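Local coordinates for coelenterazine-binding protein with bound coelenterazine (Renilla muelleri, PDB 2HPS) that binds the luciferin coelenterazine and, when calcium binds, probably makes it available for reaction with luciferase and oxygen, at residues R19-V25 / D35-I39. Residues are numbered along the deposited sequence; the frame is centred on the assembly and turned at random.
With CTZ (c2-hydroxy-coelenterazine), chain B.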
ATOM      1  N   ARG A  19      -3.209   6.360  -2.891  1.00 11.84           N
ATOM      2  CA  ARG A  19      -2.000   5.565  -2.648  1.00 12.25           C
ATOM      3  C   ARG A  19      -0.758   6.360  -3.071  1.00 12.28           C
ATOM      4  O   ARG A  19       0.227   6.427  -2.349  1.00 12.75           O
ATOM      5  CB  ARG A  19      -2.084   4.271  -3.459  1.00 12.22           C
ATOM      6  CG  ARG A  19      -0.841   3.410  -3.393  1.00 12.98           C
ATOM      7  CD  ARG A  19      -1.025   2.196  -4.307  1.00 15.26           C
ATOM      8  NE  ARG A  19       0.264   1.561  -4.611  1.00 16.43           N
ATOM      9  CZ  ARG A  19       0.490   0.763  -5.658  1.00 16.97           C
ATOM     10  NH1 ARG A  19      -0.484   0.460  -6.520  1.00 16.22           N
ATOM     11  NH2 ARG A  19       1.694   0.242  -5.830  1.00 14.97           N
HETATM   12  N   MSE A  20      -0.817   6.979  -4.240  1.00 12.65           N
HETATM   13  CA  MSE A  20       0.352   7.662  -4.751  1.00 13.74           C
HETATM   14  C   MSE A  20       0.681   8.906  -3.954  1.00 13.44           C
HETATM   15  O   MSE A  20       1.861   9.278  -3.823  1.00 14.07           O
HETATM   16  CB  MSE A  20       0.183   7.975  -6.231  1.00 14.55           C
HETATM   17  CG  MSE A  20       0.103   6.744  -7.122  1.00 17.92           C
HETATM   18 SE   MSE A  20       1.758   5.710  -7.035  1.00 29.60          SE
HETATM   19  CE  MSE A  20       1.439   4.371  -5.815  1.00 21.69           C
ATOM     20  N   GLN A  21      -0.349   9.537  -3.384  1.00 12.70           N
ATOM     21  CA  GLN A  21      -0.133  10.724  -2.583  1.00 13.40           C
ATOM     22  C   GLN A  21       0.679  10.393  -1.337  1.00 13.41           C
ATOM     23  O   GLN A  21       1.367  11.269  -0.808  1.00 14.58           O
ATOM     24  CB  GLN A  21      -1.435  11.441  -2.212  0.65 12.50           C
ATOM     25  CG  GLN A  21      -1.952  12.271  -3.360  0.65 14.34           C
ATOM     26  CD  GLN A  21      -2.730  13.516  -2.961  0.65 16.42           C
ATOM     27  OE1 GLN A  21      -3.095  13.724  -1.800  0.65 18.20           O
ATOM     28  NE2 GLN A  21      -2.987  14.348  -3.942  0.65 17.71           N
ATOM     29  N   ARG A  22       0.621   9.134  -0.896  1.00 13.30           N
ATOM     30  CA  ARG A  22       1.435   8.678   0.225  1.00 14.12           C
ATOM     31  C   ARG A  22       2.919   8.641  -0.119  1.00 14.98           C
ATOM     32  O   ARG A  22       3.765   8.709   0.779  1.00 16.76           O
ATOM     33  CB  ARG A  22       0.967   7.302   0.736  1.00 13.94           C
ATOM     34  CG  ARG A  22      -0.454   7.314   1.309  1.00 15.02           C
ATOM     35  CD  ARG A  22      -0.590   8.302   2.466  1.00 15.65           C
ATOM     36  NE  ARG A  22       0.495   8.143   3.440  1.00 15.78           N
ATOM     37  CZ  ARG A  22       0.744   8.994   4.435  1.00 18.17           C
ATOM     38  NH1 ARG A  22       1.763   8.770   5.251  1.00 18.05           N
ATOM     39  NH2 ARG A  22      -0.024  10.067   4.619  1.00 17.53           N
ATOM     40  N   VAL A  23       3.230   8.555  -1.408  1.00 14.01           N
ATOM     41  CA  VAL A  23       4.613   8.559  -1.861  1.00 14.67           C
ATOM     42  C   VAL A  23       5.132  10.012  -1.906  1.00 15.07           C
ATOM     43  O   VAL A  23       6.327  10.272  -1.763  1.00 15.43           O
ATOM     44  CB  VAL A  23       4.753   7.817  -3.219  1.00 14.47           C
ATOM     45  CG1 VAL A  23       6.235   7.709  -3.652  1.00 14.94           C
ATOM     46  CG2 VAL A  23       4.137   6.415  -3.141  1.00 14.75           C
ATOM     47  N   ASP A  24       4.203  10.963  -2.065  1.00 15.54           N
ATOM     48  CA  ASP A  24       4.510  12.383  -2.196  1.00 16.29           C
ATOM     49  C   ASP A  24       4.790  13.038  -0.838  1.00 17.19           C
ATOM     50  O   ASP A  24       3.958  13.762  -0.281  1.00 16.71           O
ATOM     51  CB  ASP A  24       3.359  13.107  -2.936  1.00 16.65           C
ATOM     52  CG  ASP A  24       3.632  14.588  -3.136  1.00 18.49           C
ATOM     53  OD1 ASP A  24       4.802  15.007  -3.039  1.00 18.67           O
ATOM     54  OD2 ASP A  24       2.674  15.342  -3.372  1.00 18.47           O
ATOM     55  N   VAL A  25       5.983  12.787  -0.315  1.00 17.41           N
ATOM     56  CA  VAL A  25       6.283  13.124   1.068  1.00 19.43           C
ATOM     57  C   VAL A  25       6.423  14.649   1.309  1.00 19.62           C
ATOM     58  O   VAL A  25       6.254  15.111   2.451  1.00 21.04           O
ATOM     59  CB  VAL A  25       7.517  12.285   1.547  1.00 19.59           C
ATOM     60  CG1 VAL A  25       8.806  12.792   0.892  1.00 20.16           C
ATOM     61  CG2 VAL A  25       7.617  12.239   3.053  1.00 20.99           C
ATOM     62  N   ASP A  35      11.713   8.492  -3.787  1.00 18.28           N
ATOM     63  CA  ASP A  35      10.579   8.674  -2.858  1.00 17.69           C
ATOM     64  C   ASP A  35       9.957   7.313  -2.495  1.00 16.92           C
ATOM     65  O   ASP A  35       9.576   7.066  -1.341  1.00 16.56           O
ATOM     66  CB  ASP A  35       9.500   9.573  -3.479  1.00 18.40           C
ATOM     67  CG  ASP A  35       9.973  11.015  -3.722  1.00 20.23           C
ATOM     68  OD1 ASP A  35      10.864  11.518  -3.005  1.00 21.87           O
ATOM     69  OD2 ASP A  35       9.409  11.657  -4.638  1.00 23.87           O
ATOM     70  N   TYR A  36       9.849   6.442  -3.491  1.00 15.53           N
ATOM     71  CA  TYR A  36       9.320   5.099  -3.272  1.00 15.28           C
ATOM     72  C   TYR A  36      10.277   4.249  -2.414  1.00 15.29           C
ATOM     73  O   TYR A  36       9.860   3.569  -1.472  1.00 15.15           O
ATOM     74  CB  TYR A  36       8.977   4.453  -4.622  1.00 15.57           C
ATOM     75  CG  TYR A  36       7.807   3.488  -4.556  1.00 14.67           C
ATOM     76  CD1 TYR A  36       6.584   3.872  -3.969  1.00 16.17           C
ATOM     77  CD2 TYR A  36       7.908   2.204  -5.109  1.00 16.32           C
ATOM     78  CE1 TYR A  36       5.507   2.978  -3.907  1.00 16.25           C
ATOM     79  CE2 TYR A  36       6.839   1.317  -5.060  1.00 15.23           C
ATOM     80  CZ  TYR A  36       5.649   1.703  -4.455  1.00 15.87           C
ATOM     81  OH  TYR A  36       4.605   0.797  -4.424  1.00 13.87           O
ATOM     82  N   GLU A  37      11.575   4.332  -2.713  1.00 15.44           N
ATOM     83  CA  GLU A  37      12.608   3.654  -1.925  1.00 15.93           C
ATOM     84  C   GLU A  37      12.606   4.112  -0.474  1.00 15.15           C
ATOM     85  O   GLU A  37      12.913   3.339   0.412  1.00 14.52           O
ATOM     86  CB  GLU A  37      13.996   3.921  -2.519  1.00 17.01           C
ATOM     87  CG  GLU A  37      14.211   3.376  -3.927  1.00 19.10           C
ATOM     88  CD  GLU A  37      15.631   3.606  -4.416  1.00 18.95           C
ATOM     89  OE1 GLU A  37      16.513   2.832  -3.997  1.00 23.10           O
ATOM     90  OE2 GLU A  37      15.862   4.551  -5.212  1.00 25.90           O
ATOM     91  N   LEU A  38      12.254   5.376  -0.231  1.00 13.87           N
ATOM     92  CA  LEU A  38      12.186   5.869   1.139  1.00 14.29           C
ATOM     93  C   LEU A  38      11.206   5.055   1.985  1.00 14.13           C
ATOM     94  O   LEU A  38      11.467   4.780   3.151  1.00 14.60           O
ATOM     95  CB  LEU A  38      11.795   7.350   1.161  1.00 13.98           C
ATOM     96  CG  LEU A  38      11.596   8.011   2.536  1.00 14.23           C
ATOM     97  CD1 LEU A  38      12.851   7.960   3.396  1.00 15.45           C
ATOM     98  CD2 LEU A  38      11.113   9.474   2.345  1.00 14.72           C
ATOM     99  N   ILE A  39      10.069   4.702   1.390  1.00 14.35           N
ATOM    100  CA  ILE A  39       9.089   3.838   2.063  1.00 14.21           C
ATOM    101  C   ILE A  39       9.718   2.491   2.444  1.00 14.45           C
ATOM    102  O   ILE A  39       9.611   2.050   3.591  1.00 14.02           O
ATOM    103  CB  ILE A  39       7.836   3.652   1.191  1.00 14.67           C
ATOM    104  CG1 ILE A  39       7.133   5.001   1.063  1.00 15.49           C
ATOM    105  CG2 ILE A  39       6.896   2.576   1.801  1.00 14.14           C
ATOM    106  CD1 ILE A  39       6.055   5.047   0.025  1.00 17.21           C
TER
HETATM  107  N1  CTZ B 187       1.078   2.297   2.995  1.00 13.65           N
HETATM  108  C2  CTZ B 187       2.054   3.236   2.868  1.00 13.29           C
HETATM  109  C3  CTZ B 187       1.435   4.430   3.446  1.00 12.47           C
HETATM  110  N4  CTZ B 187       0.204   4.172   3.879  1.00 13.91           N
HETATM  111  C5  CTZ B 187      -0.722   4.960   4.465  1.00 11.67           C
HETATM  112  C6  CTZ B 187      -1.963   4.405   4.790  1.00 12.38           C
HETATM  113  N7  CTZ B 187      -2.235   3.107   4.536  1.00 12.96           N
HETATM  114  C8  CTZ B 187      -1.325   2.291   3.961  1.00 13.70           C
HETATM  115  C9  CTZ B 187      -0.015   2.875   3.592  1.00 12.94           C
HETATM  116  C10 CTZ B 187       3.421   3.042   2.254  1.00 13.68           C
HETATM  117  C11 CTZ B 187       3.196   2.692   0.804  1.00 13.90           C
HETATM  118  C12 CTZ B 187       3.516   1.415   0.348  1.00 13.04           C
HETATM  119  C13 CTZ B 187       3.309   1.055  -0.978  1.00 16.02           C
HETATM  120  C14 CTZ B 187       2.776   2.007  -1.852  1.00 16.20           C
HETATM  121  C15 CTZ B 187       2.441   3.292  -1.401  1.00 15.55           C
HETATM  122  C16 CTZ B 187       2.652   3.639  -0.065  1.00 14.78           C
HETATM  123  O17 CTZ B 187       2.568   1.658  -3.147  1.00 16.86           O
HETATM  124  O18 CTZ B 187       1.978   5.600   3.535  1.00 13.35           O
HETATM  125  C19 CTZ B 187      -2.976   5.249   5.461  1.00 12.99           C
HETATM  126  C20 CTZ B 187      -3.116   6.607   5.162  1.00 11.75           C
HETATM  127  C21 CTZ B 187      -4.072   7.374   5.822  1.00 13.48           C
HETATM  128  C22 CTZ B 187      -4.887   6.790   6.803  1.00 12.43           C
HETATM  129  C23 CTZ B 187      -4.749   5.447   7.121  1.00 13.74           C
HETATM  130  C24 CTZ B 187      -3.790   4.674   6.454  1.00 14.40           C
HETATM  131  O25 CTZ B 187      -5.807   7.568   7.435  1.00 12.87           O
HETATM  132  C26 CTZ B 187      -1.601   0.833   3.637  1.00 13.73           C
HETATM  133  C27 CTZ B 187      -1.313  -0.002   4.857  1.00 15.55           C
HETATM  134  C28 CTZ B 187      -0.266  -0.922   4.877  1.00 17.71           C
HETATM  135  C29 CTZ B 187      -0.042  -1.678   6.029  1.00 17.01           C
HETATM  136  C30 CTZ B 187      -0.857  -1.492   7.157  1.00 15.99           C
HETATM  137  C31 CTZ B 187      -1.912  -0.581   7.130  1.00 16.54           C
HETATM  138  C32 CTZ B 187      -2.144   0.163   5.970  1.00 16.58           C
HETATM  139  O   HOH W   1       8.007   8.746   0.084  1.00 19.97           O
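Arg19 and Tyr36 meet through the bound c2-hydroxy-coelenterazine: both grip the hydroxybenzyl oxygen O17. Tyr36 OH lies 2.6 Å from O17, and either hydroxyl could be the donor. Arg19 NE donates to O17 at 2.7 Å with a nearly straight N-H...O angle of 163°. Arg19 NH2 adds a weak, more bent bond to the same oxygen, and also comes within 3.3 Å of Tyr36 OH. The Arg19 chain is extended from CG to NE, with CG anti to the backbone N (chi1 175°), and this carries the guanidinium to O17. O17 lies near the guanidinium plane and in the plane of the Tyr36 ring, and the two planes are 47° apart. Tyr36 OH is also hydrogen-bonded to Gln103. An alanine in place of Arg19 removes both N-H donors to O17, and the hydroxybenzyl ring would probably be held less firmly, by Tyr36 OH without a cationic partner.

Val23 fills the space between the segments. Its CG2 touches the edge of the Tyr36 ring, 3.6 Å from CD1, and packs on Ile39 CD1. Its CG1 rests on Asp35 CB. A water bridges the backbones, donating to Val23 O and Asp35 O. Ile39 turns CG2 to the ligand, 3.5 Å from C10, and lays CD1 against the hydroxybenzyl ring. At the other end of the ligand's hydroxybenzyl arm, Arg22 NE donates to the core oxygen O18 at 2.9 Å; Arg22 NH2 forms a salt bridge with Asp134.

Segment 19-25 runs from the C-terminal part of helix 6-21 into the loop, and 35-39 lies in helix 33-47, within the first EF-hand. Together they line part of the coelenterazine pocket. The cationic Arg19 beside O17 would be expected to polarise this hydroxyl and favour its ionisation.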